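Local coordinates for protein putative aminopeptidase (Leishmania major, PDB 5NTH) that probably acts as a manganese-dependent M17 leucyl aminopeptidase, cleaving residues from the N termini of peptides, and binds the inhibitor actinonin at its two-metal site, at residues Y302-G306 and L307-P311; T316-K319 and T320-G323; T387-E390 and G391-V394; G492-F495 and V496-H499. All blocks are in the same frame, centred on the assembly; numbering follows the deposited sequence.

Interaction 1: residues Y302-G306 and L307-P311. With MN (manganese (II) ion), chain D; BB2 (actinonin), chain E.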
loop_
_atom_site.group_PDB
_atom_site.type_symbol
_atom_site.label_atom_id
_atom_site.label_comp_id
_atom_site.label_asym_id
_atom_site.label_seq_id
_atom_site.Cartn_x
_atom_site.Cartn_y
_atom_site.Cartn_z
ATOM N N TYR A 302 -3.594 -9.107 24.876
ATOM C CA TYR A 302 -3.459 -9.153 23.450
ATOM C C TYR A 302 -3.936 -7.860 22.836
ATOM O O TYR A 302 -5.002 -7.353 23.201
ATOM C CB TYR A 302 -4.250 -10.319 22.910
ATOM C CG TYR A 302 -3.897 -10.617 21.501
ATOM C CD1 TYR A 302 -2.622 -11.036 21.162
ATOM C CD2 TYR A 302 -4.823 -10.463 20.496
ATOM C CE1 TYR A 302 -2.285 -11.314 19.845
ATOM C CE2 TYR A 302 -4.501 -10.741 19.185
ATOM C CZ TYR A 302 -3.232 -11.151 18.859
ATOM O OH TYR A 302 -2.928 -11.439 17.553
ATOM N N ASP A 303 -3.138 -7.327 21.910
ATOM C CA ASP A 303 -3.489 -6.095 21.204
ATOM C C ASP A 303 -3.761 -6.401 19.758
ATOM O O ASP A 303 -2.838 -6.474 18.951
ATOM C CB ASP A 303 -2.383 -5.027 21.313
ATOM C CG ASP A 303 -2.837 -3.681 20.785
ATOM O OD1 ASP A 303 -4.063 -3.577 20.558
ATOM O OD2 ASP A 303 -2.019 -2.718 20.602
ATOM N N CYS A 304 -5.031 -6.545 19.406
ATOM C CA CYS A 304 -5.378 -6.786 17.998
ATOM C C CYS A 304 -5.419 -5.476 17.195
ATOM O O CYS A 304 -5.435 -5.479 15.975
ATOM C CB CYS A 304 -6.675 -7.607 17.888
ATOM S SG CYS A 304 -8.187 -6.688 17.627
ATOM N N GLY A 305 -5.406 -4.359 17.904
ATOM C CA GLY A 305 -5.488 -3.056 17.281
ATOM C C GLY A 305 -6.833 -2.363 17.478
ATOM O O GLY A 305 -6.982 -1.183 17.157
ATOM N N GLY A 306 -7.803 -3.079 18.040
ATOM C CA GLY A 306 -9.186 -2.644 17.997
ATOM C C GLY A 306 -9.665 -2.541 16.558
ATOM O O GLY A 306 -9.211 -3.289 15.679
ATOM N N LEU A 307 -10.560 -1.577 16.313
ATOM C CA LEU A 307 -11.127 -1.338 14.963
ATOM C C LEU A 307 -10.093 -0.773 13.992
ATOM O O LEU A 307 -10.264 -0.838 12.772
ATOM C CB LEU A 307 -12.306 -0.376 15.057
ATOM C CG LEU A 307 -13.568 -0.947 15.710
ATOM C CD1 LEU A 307 -14.347 0.149 16.408
ATOM C CD2 LEU A 307 -14.434 -1.677 14.693
ATOM N N ALA A 308 -9.034 -0.199 14.561
ATOM C CA ALA A 308 -7.850 0.220 13.847
ATOM C C ALA A 308 -6.979 -1.011 13.886
ATOM O O ALA A 308 -5.851 -1.036 14.436
ATOM C CB ALA A 308 -7.209 1.399 14.557
ATOM N N LEU A 309 -7.565 -2.043 13.294
ATOM C CA LEU A 309 -7.073 -3.383 13.364
ATOM C C LEU A 309 -5.722 -3.368 12.688
ATOM O O LEU A 309 -5.551 -2.753 11.654
ATOM C CB LEU A 309 -8.048 -4.334 12.690
ATOM C CG LEU A 309 -7.711 -5.826 12.620
ATOM C CD1 LEU A 309 -7.780 -6.535 13.964
ATOM C CD2 LEU A 309 -8.651 -6.484 11.626
ATOM N N LYS A 310 -4.751 -3.979 13.351
ATOM C CA LYS A 310 -3.411 -4.135 12.842
ATOM C C LYS A 310 -3.398 -5.151 11.711
ATOM O O LYS A 310 -4.192 -6.115 11.719
ATOM C CB LYS A 310 -2.496 -4.686 13.941
ATOM C CG LYS A 310 -2.170 -3.760 15.106
ATOM C CD LYS A 310 -1.214 -4.495 16.042
ATOM C CE LYS A 310 -0.202 -3.581 16.692
ATOM N NZ LYS A 310 -0.855 -2.910 17.833
ATOM N N PRO A 311 -2.461 -4.968 10.759
ATOM C CA PRO A 311 -2.169 -6.025 9.792
ATOM C C PRO A 311 -1.523 -7.237 10.461
ATOM O O PRO A 311 -1.001 -7.128 11.584
ATOM C CB PRO A 311 -1.190 -5.363 8.807
ATOM C CG PRO A 311 -1.283 -3.905 9.056
ATOM C CD PRO A 311 -1.666 -3.754 10.494
HETATM MN MN MN D . -1.948 -0.791 20.320
HETATM C C5 BB2 E . 1.900 0.609 18.901
HETATM C C3 BB2 E . 0.733 0.011 19.627
HETATM O O4 BB2 E . -0.055 -0.618 18.976
HETATM N N1 BB2 E . 0.597 0.127 20.941
HETATM O O2 BB2 E . -0.500 -0.491 21.583
HETATM C C6 BB2 E . 1.402 1.669 17.926
HETATM C C12 BB2 E . 2.417 1.795 16.836
HETATM O O13 BB2 E . 3.342 2.541 17.011
HETATM C C7 BB2 E . 1.180 2.988 18.678
HETATM C C8 BB2 E . 0.768 4.156 17.788
HETATM C C9 BB2 E . -0.630 3.976 17.213
HETATM C C10 BB2 E . -0.631 4.121 15.701
HETATM C C11 BB2 E . -0.462 5.573 15.288
HETATM N N14 BB2 E . 2.285 1.073 15.731
HETATM C C15 BB2 E . 3.276 1.137 14.662
HETATM C C16 BB2 E . 3.514 -0.249 14.016
HETATM C C18 BB2 E . 3.830 -0.220 12.513
HETATM C C17 BB2 E . 4.623 -1.008 14.770
HETATM C C19 BB2 E . 2.921 2.270 13.730
HETATM O O20 BB2 E . 3.561 3.291 13.874
HETATM N N21 BB2 E . 1.955 2.177 12.788
HETATM C C22 BB2 E . 2.014 3.008 11.577
HETATM C C23 BB2 E . 0.756 1.328 12.721
HETATM C C24 BB2 E . 0.320 1.281 11.257
HETATM C C25 BB2 E . 1.207 2.255 10.505
HETATM C C26 BB2 E . 1.356 4.354 11.920
HETATM O O27 BB2 E . 2.133 5.103 12.866
#
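At the two-manganese site of this M17 aminopeptidase, D303 and K310 reach the same patch from the two arms of a tight loop whose tip is a type II' turn from G305 to A308. D303 OD2 binds one manganese ion at 1.9 Å, while the other ion lies about 3 Å from its side chain. The two side chains cross at about a right angle, with K310 NZ 3.0 Å from D303 OD2. Bends at chi3 and chi4 bring the ammonium over to actinonin, where NZ, which also forms a salt bridge with D388, donates to the inhibitor's O4 at 2.7 Å; that O4 itself binds the manganese held by D303, so metal and lysine should polarise it together. The second carboxylate oxygen, OD1, closes an Asx turn by accepting from G305 N at 3.1 Å, met from above the carboxylate plane, and takes a further bond from N361 ND2. Together with the metal, these bonds restrict the rotation of the carboxylate. The arms are pinned by K310 N to C304 O, 3.1 Å and nearly straight at 169°, in the carbonyl plane. Beside this bond L309 CD1 packs on C304 SG at 3.7 Å, and L309 also packs against L309 of the third subunit. Short strand 302-303 is joined through backbone bonds of Y302 and C304 to N361 at the end of strand 349-361, T387 OG1 bonds to both G305 O and A308 N, and M315 of helix 312-315 packs against Y302, C304 and K310.

Interaction 2: residues T316-K319 and T320-G323. With MN (manganese (II) ion), chain C.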
loop_
_atom_site.group_PDB
_atom_site.type_symbol
_atom_site.label_atom_id
_atom_site.label_comp_id
_atom_site.label_asym_id
_atom_site.label_seq_id
_atom_site.Cartn_x
_atom_site.Cartn_y
_atom_site.Cartn_z
ATOM N N THR A 316 1.276 -10.141 15.095
ATOM C CA THR A 316 1.919 -11.219 15.806
ATOM C C THR A 316 2.870 -10.648 16.849
ATOM O O THR A 316 3.401 -9.588 16.657
ATOM C CB THR A 316 2.690 -12.172 14.885
ATOM O OG1 THR A 316 3.129 -11.474 13.742
ATOM C CG2 THR A 316 1.834 -13.277 14.444
ATOM N N ASN A 317 3.041 -11.360 17.954
ATOM C CA ASN A 317 3.873 -10.922 19.049
ATOM C C ASN A 317 3.171 -9.960 19.993
ATOM O O ASN A 317 3.761 -9.466 20.879
ATOM C CB ASN A 317 5.164 -10.339 18.504
ATOM C CG ASN A 317 6.378 -10.678 19.339
ATOM O OD1 ASN A 317 6.511 -11.760 19.860
ATOM N ND2 ASN A 317 7.273 -9.739 19.447
ATOM N N MET A 318 1.886 -9.738 19.811
ATOM C CA MET A 318 1.122 -8.884 20.696
ATOM C C MET A 318 0.583 -9.621 21.897
ATOM O O MET A 318 -0.142 -9.100 22.675
ATOM C CB MET A 318 0.013 -8.215 19.926
ATOM C CG MET A 318 0.511 -7.271 18.867
ATOM S SD MET A 318 1.283 -5.799 19.463
ATOM C CE MET A 318 2.985 -6.187 19.361
ATOM N N LYS A 319 0.937 -10.883 21.948
ATOM C CA LYS A 319 1.242 -11.706 23.073
ATOM C C LYS A 319 2.000 -10.934 24.125
ATOM O O LYS A 319 1.744 -11.040 25.271
ATOM C CB LYS A 319 2.183 -12.749 22.538
ATOM C CG LYS A 319 2.175 -14.113 23.133
ATOM C CD LYS A 319 3.521 -14.707 22.835
ATOM C CE LYS A 319 3.454 -16.054 22.164
ATOM N NZ LYS A 319 4.796 -16.679 22.000
ATOM N N THR A 320 2.977 -10.192 23.685
ATOM C CA THR A 320 3.938 -9.542 24.527
ATOM C C THR A 320 3.544 -8.155 24.913
ATOM O O THR A 320 4.280 -7.480 25.616
ATOM C CB THR A 320 5.314 -9.433 23.833
ATOM O OG1 THR A 320 5.273 -8.497 22.745
ATOM C CG2 THR A 320 5.782 -10.814 23.352
ATOM N N ASP A 321 2.378 -7.718 24.470
ATOM C CA ASP A 321 1.932 -6.404 24.815
ATOM C C ASP A 321 1.538 -6.267 26.313
ATOM O O ASP A 321 1.112 -5.179 26.741
ATOM C CB ASP A 321 0.794 -5.983 23.881
ATOM C CG ASP A 321 0.877 -4.497 23.466
ATOM O OD1 ASP A 321 1.989 -4.005 23.163
ATOM O OD2 ASP A 321 -0.184 -3.831 23.421
ATOM N N MET A 322 1.674 -7.346 27.102
ATOM C CA MET A 322 1.593 -7.238 28.575
ATOM C C MET A 322 2.971 -7.257 29.290
ATOM O O MET A 322 3.055 -7.445 30.508
ATOM C CB MET A 322 0.602 -8.232 29.179
ATOM C CG MET A 322 0.634 -9.639 28.630
ATOM S SD MET A 322 2.268 -10.380 28.722
ATOM C CE MET A 322 2.351 -10.865 30.444
ATOM N N GLY A 323 4.025 -6.964 28.529
ATOM C CA GLY A 323 5.393 -6.954 29.015
ATOM C C GLY A 323 5.695 -5.935 30.098
ATOM O O GLY A 323 6.338 -6.260 31.081
HETATM MN MN MN C . -0.398 -2.115 22.665
#
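N317 O is gripped twice by T320: once by its backbone N at 3.0 Å, once by its hydroxyl OG1 at 2.6 Å. The two donors arrive differently. The N-H comes from above the carbonyl plane, 54° out of it, whereas OG1 sits nearly along the C=O axis. T320 places its hydroxyl there by setting OG1 between its own backbone N and carbonyl carbon (chi1 70°), which turns CG2 to the side where it rests 3.7 Å from N317 OD1. The amide of N317 is engaged further off, with ND2 bonded to S518 OG. One residue along, D321 N reaches M318 O at 3.4 Å, a weak bond, and T320 O in turn accepts from G323 N at 3.0 Å; the carbonyls of N317, M318 and T320 thus each receive an N-H from three residues on. N317 N and K319 N both make weak hydrogen bonds to D371 OD2 of the second subunit. D321 divides its carboxylate between two tasks: OD2 binds a manganese ion at 1.9 Å, and OD1 accepts from T418 OG1, a second-shell bond that restrains the carboxylate's rotation. The M318 side chain crosses that of D321 at a slant, with SD 4.2 Å from D321 OD1. M322, whose SD lies 3.6 Å from K319 O, is the N-cap residue of helix 323-341 and packs on helix 203-221. The loop thus delivers one aspartate, just before a helix, to the ion completed by K298 NZ, E390 OE2 and actinonin O2, an arrangement characteristic of the dinuclear M17 active site.

Interaction 3: residues T387-E390 and G391-V394. With MN (manganese (II) ion), chain D; MN (manganese (II) ion), chain C; BB2 (actinonin), chain E; BCT (bicarbonate ion), chain B.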
loop_
_atom_site.group_PDB
_atom_site.type_symbol
_atom_site.label_atom_id
_atom_site.label_comp_id
_atom_site.label_asym_id
_atom_site.label_seq_id
_atom_site.Cartn_x
_atom_site.Cartn_y
_atom_site.Cartn_z
ATOM N N THR A 387 -7.807 3.546 17.889
ATOM C CA THR A 387 -8.029 2.588 18.966
ATOM C C THR A 387 -6.805 1.693 19.221
ATOM O O THR A 387 -6.747 0.979 20.221
ATOM C CB THR A 387 -9.241 1.711 18.705
ATOM O OG1 THR A 387 -8.983 0.907 17.557
ATOM C CG2 THR A 387 -10.474 2.554 18.473
ATOM N N ASP A 388 -5.820 1.724 18.337
ATOM C CA ASP A 388 -4.592 0.982 18.583
ATOM C C ASP A 388 -3.591 1.653 19.544
ATOM O O ASP A 388 -2.598 1.001 19.957
ATOM C CB ASP A 388 -3.904 0.638 17.271
ATOM C CG ASP A 388 -2.890 -0.447 17.432
ATOM O OD1 ASP A 388 -2.758 -1.061 18.548
ATOM O OD2 ASP A 388 -2.176 -0.656 16.443
ATOM N N ALA A 389 -3.847 2.915 19.902
ATOM C CA ALA A 389 -3.178 3.553 21.026
ATOM C C ALA A 389 -4.016 3.372 22.279
ATOM O O ALA A 389 -4.549 4.293 22.859
ATOM C CB ALA A 389 -2.895 5.005 20.747
ATOM N N GLU A 390 -4.103 2.125 22.679
ATOM C CA GLU A 390 -4.856 1.681 23.832
ATOM C C GLU A 390 -4.030 1.686 25.139
ATOM O O GLU A 390 -4.583 1.662 26.230
ATOM C CB GLU A 390 -5.363 0.265 23.526
ATOM C CG GLU A 390 -4.379 -0.896 23.781
ATOM C CD GLU A 390 -3.096 -0.919 22.925
ATOM O OE1 GLU A 390 -3.064 -0.340 21.806
ATOM O OE2 GLU A 390 -2.085 -1.555 23.360
ATOM N N GLY A 391 -2.704 1.655 25.009
ATOM C CA GLY A 391 -1.797 1.580 26.159
ATOM C C GLY A 391 -1.852 2.827 27.009
ATOM O O GLY A 391 -2.134 2.750 28.192
ATOM N N ARG A 392 -1.573 3.971 26.386
ATOM C CA ARG A 392 -1.874 5.305 26.906
ATOM C C ARG A 392 -3.102 5.372 27.803
ATOM O O ARG A 392 -3.065 5.979 28.864
ATOM C CB ARG A 392 -2.258 6.194 25.720
ATOM C CG ARG A 392 -1.119 6.782 24.944
ATOM C CD ARG A 392 -1.549 7.167 23.561
ATOM N NE ARG A 392 -0.500 6.667 22.700
ATOM C CZ ARG A 392 0.349 7.396 21.974
ATOM N NH1 ARG A 392 1.296 6.761 21.276
ATOM N NH2 ARG A 392 0.263 8.739 21.895
ATOM N N ILE A 393 -4.206 4.810 27.300
ATOM C CA ILE A 393 -5.494 4.989 27.901
ATOM C C ILE A 393 -5.639 4.204 29.162
ATOM O O ILE A 393 -6.007 4.743 30.184
ATOM C CB ILE A 393 -6.622 4.598 26.968
ATOM C CG1 ILE A 393 -6.737 5.648 25.847
ATOM C CG2 ILE A 393 -7.921 4.534 27.751
ATOM C CD1 ILE A 393 -7.724 5.307 24.752
ATOM N N VAL A 394 -5.399 2.912 29.089
ATOM C CA VAL A 394 -5.551 2.072 30.272
ATOM C C VAL A 394 -4.568 2.521 31.348
ATOM O O VAL A 394 -4.872 2.451 32.525
ATOM C CB VAL A 394 -5.300 0.581 29.975
ATOM C CG1 VAL A 394 -6.155 0.076 28.810
ATOM C CG2 VAL A 394 -3.825 0.327 29.701
HETATM MN MN MN D . -1.948 -0.791 20.320
HETATM MN MN MN C . -0.398 -2.115 22.665
HETATM C C5 BB2 E . 1.900 0.609 18.901
HETATM C C3 BB2 E . 0.733 0.011 19.627
HETATM O O4 BB2 E . -0.055 -0.618 18.976
HETATM N N1 BB2 E . 0.597 0.127 20.941
HETATM O O2 BB2 E . -0.500 -0.491 21.583
HETATM C C6 BB2 E . 1.402 1.669 17.926
HETATM C C12 BB2 E . 2.417 1.795 16.836
HETATM O O13 BB2 E . 3.342 2.541 17.011
HETATM C C7 BB2 E . 1.180 2.988 18.678
HETATM C C8 BB2 E . 0.768 4.156 17.788
HETATM C C9 BB2 E . -0.630 3.976 17.213
HETATM C C10 BB2 E . -0.631 4.121 15.701
HETATM C C11 BB2 E . -0.462 5.573 15.288
HETATM N N14 BB2 E . 2.285 1.073 15.731
HETATM C C15 BB2 E . 3.276 1.137 14.662
HETATM C C16 BB2 E . 3.514 -0.249 14.016
HETATM C C18 BB2 E . 3.830 -0.220 12.513
HETATM C C17 BB2 E . 4.623 -1.008 14.770
HETATM C C19 BB2 E . 2.921 2.270 13.730
HETATM O O20 BB2 E . 3.561 3.291 13.874
HETATM N N21 BB2 E . 1.955 2.177 12.788
HETATM C C22 BB2 E . 2.014 3.008 11.577
HETATM C C23 BB2 E . 0.756 1.328 12.721
HETATM C C24 BB2 E . 0.320 1.281 11.257
HETATM C C25 BB2 E . 1.207 2.255 10.505
HETATM C C26 BB2 E . 1.356 4.354 11.920
HETATM O O27 BB2 E . 2.133 5.103 12.866
HETATM C C BCT B . -0.269 3.321 22.872
HETATM O O1 BCT B . -0.905 2.936 23.854
HETATM O O2 BCT B . 0.114 4.495 22.732
HETATM O O3 BCT B . -0.024 2.434 21.929
#
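E390 O takes two N-H groups from the helix that starts just after it: V394 N at 3.2 Å, almost straight at 176°, and I393 N, weakly, from a poorer direction. V394 CG1 also lies against this oxygen, at 3.4 Å. While its carbonyl anchors the first turn of helix 391-404, the carboxylate of E390 spans the metal pair. OE1 binds one manganese at 1.9 Å, OE2 the other at the same length; setting CG between the backbone N and carbonyl carbon (chi1 83°) and bending at chi2 carries one oxygen to each ion. D388 grips the first of these ions with two atoms, its backbone O at 1.9 Å and its side-chain OD1 at 2.0 Å, and actinonin O2 bridges the pair. This run is the NTDAEGR signature of the M17 aminopeptidases, in which loop ligands pass straight into a helix. R392 folds back so that its NE lies 3.5 Å from A389 CB, and its guanidinium turns an edge toward a bicarbonate ion, which R392 N also approaches. The anion's exact place is unsure, though in related leucine aminopeptidases a bicarbonate here has been proposed as the general base. I393 and V394 pack on V266 of helix 261-267.

Interaction 4: residues G492-F495 and V496-H499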
loop_
_atom_site.group_PDB
_atom_site.type_symbol
_atom_site.label_atom_id
_atom_site.label_comp_id
_atom_site.label_asym_id
_atom_site.label_seq_id
_atom_site.Cartn_x
_atom_site.Cartn_y
_atom_site.Cartn_z
ATOM N N GLY A 492 3.584 9.362 23.900
ATOM C CA GLY A 492 2.960 8.292 24.642
ATOM C C GLY A 492 3.088 8.507 26.122
ATOM O O GLY A 492 2.139 8.317 26.863
ATOM N N GLY A 493 4.263 8.919 26.564
ATOM C CA GLY A 493 4.461 9.234 27.976
ATOM C C GLY A 493 3.656 10.417 28.468
ATOM O O GLY A 493 3.079 10.375 29.548
ATOM N N TYR A 494 3.629 11.472 27.663
ATOM C CA TYR A 494 2.875 12.702 27.964
ATOM C C TYR A 494 1.388 12.445 28.150
ATOM O O TYR A 494 0.754 13.010 29.025
ATOM C CB TYR A 494 3.085 13.732 26.844
ATOM C CG TYR A 494 2.175 14.934 26.929
ATOM C CD1 TYR A 494 2.484 16.019 27.756
ATOM C CD2 TYR A 494 0.990 14.981 26.180
ATOM C CE1 TYR A 494 1.634 17.110 27.840
ATOM C CE2 TYR A 494 0.132 16.061 26.252
ATOM C CZ TYR A 494 0.456 17.122 27.078
ATOM O OH TYR A 494 -0.406 18.186 27.152
ATOM N N PHE A 495 0.838 11.576 27.329
ATOM C CA PHE A 495 -0.549 11.247 27.470
ATOM C C PHE A 495 -0.751 10.743 28.872
ATOM O O PHE A 495 -1.576 11.253 29.568
ATOM C CB PHE A 495 -1.007 10.189 26.476
ATOM C CG PHE A 495 -2.453 9.871 26.608
ATOM C CD1 PHE A 495 -2.894 8.947 27.553
ATOM C CD2 PHE A 495 -3.394 10.555 25.854
ATOM C CE1 PHE A 495 -4.257 8.672 27.709
ATOM C CE2 PHE A 495 -4.748 10.280 26.003
ATOM C CZ PHE A 495 -5.179 9.339 26.940
ATOM N N VAL A 496 0.041 9.762 29.288
ATOM C CA VAL A 496 -0.100 9.146 30.618
ATOM C C VAL A 496 0.188 10.144 31.726
ATOM O O VAL A 496 -0.460 10.161 32.756
ATOM C CB VAL A 496 0.850 7.956 30.828
ATOM C CG1 VAL A 496 0.468 7.205 32.092
ATOM C CG2 VAL A 496 0.803 6.985 29.654
ATOM N N GLU A 497 1.181 10.977 31.524
ATOM C CA GLU A 497 1.481 11.974 32.526
ATOM C C GLU A 497 0.268 12.842 32.896
ATOM O O GLU A 497 0.103 13.219 34.060
ATOM C CB GLU A 497 2.597 12.872 32.049
ATOM C CG GLU A 497 3.224 13.687 33.151
ATOM C CD GLU A 497 4.336 14.564 32.632
ATOM O OE1 GLU A 497 4.432 14.721 31.396
ATOM O OE2 GLU A 497 5.120 15.101 33.460
ATOM N N GLN A 498 -0.603 13.141 31.939
ATOM C CA GLN A 498 -1.692 14.058 32.239
ATOM C C GLN A 498 -2.695 13.502 33.213
ATOM O O GLN A 498 -3.499 14.255 33.716
ATOM C CB GLN A 498 -2.433 14.470 30.980
ATOM C CG GLN A 498 -1.589 15.052 29.871
ATOM C CD GLN A 498 -0.522 16.002 30.381
ATOM O OE1 GLN A 498 0.652 15.629 30.469
ATOM N NE2 GLN A 498 -0.915 17.209 30.744
ATOM N N HIS A 499 -2.665 12.201 33.488
ATOM C CA HIS A 499 -3.695 11.573 34.325
ATOM C C HIS A 499 -3.223 11.356 35.748
ATOM O O HIS A 499 -3.925 10.746 36.548
ATOM C CB HIS A 499 -4.256 10.318 33.621
ATOM C CG HIS A 499 -4.873 10.661 32.292
ATOM N ND1 HIS A 499 -6.116 11.246 32.179
ATOM C CD2 HIS A 499 -4.355 10.651 31.038
ATOM C CE1 HIS A 499 -6.355 11.534 30.911
ATOM N NE2 HIS A 499 -5.299 11.186 30.197
#
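The Q498 side-chain amide stacks on one face of the Y494 ring, the two planes 22° apart. Q498 CG lies over that same ring as a CH-pi contact, 4.2 Å from the centroid. A bend at chi2 of Q498 brings its end back over the tyrosine. H499 NE2 lies over one face of F495, 3.7 Å from F495 CE1; the two rings are oblique, at 44°. Q498 CB lies off one face of the H499 ring, toward its rim. With CG anti to the backbone N (chi1 -179°), F495 carries its ring to H499. H499 ND1 is held by S378 OG, and the E497 carboxylate by the hydroxyls of Y435 and Y461. Among the backbone bonds, E497 N donates to G493 O at 2.8 Å. Q498 N then divides between Y494 O and F495 O, each at 3.2 Å, and H499 N reaches V496 O at 3.1 Å. F495 and V496 pack toward helix 391-404, which carries R392. Bonds passing from four residues back to three are characteristic of the C-terminal turn of a helix, here helix 488-497 in the catalytic domain.

All four contacts are local and follow one another along the chain, so none nests in or crosses another. Interaction 1 folds the loop after strand 302-303, interaction 2 the bend between helices 312-315 and 323-341, interaction 3 the start of helix 391-404, and interaction 4 the end of helix 488-497. In space the first three meet round the metal pair, interactions 1 and 3 sharing one ion and interactions 2 and 3 the other, while D303 packs on D321. Interaction 4 touches this cluster through interaction 3, where F495 CE1 lies 3.2 Å from R392 O. Interactions 1 and 2 also meet the second subunit.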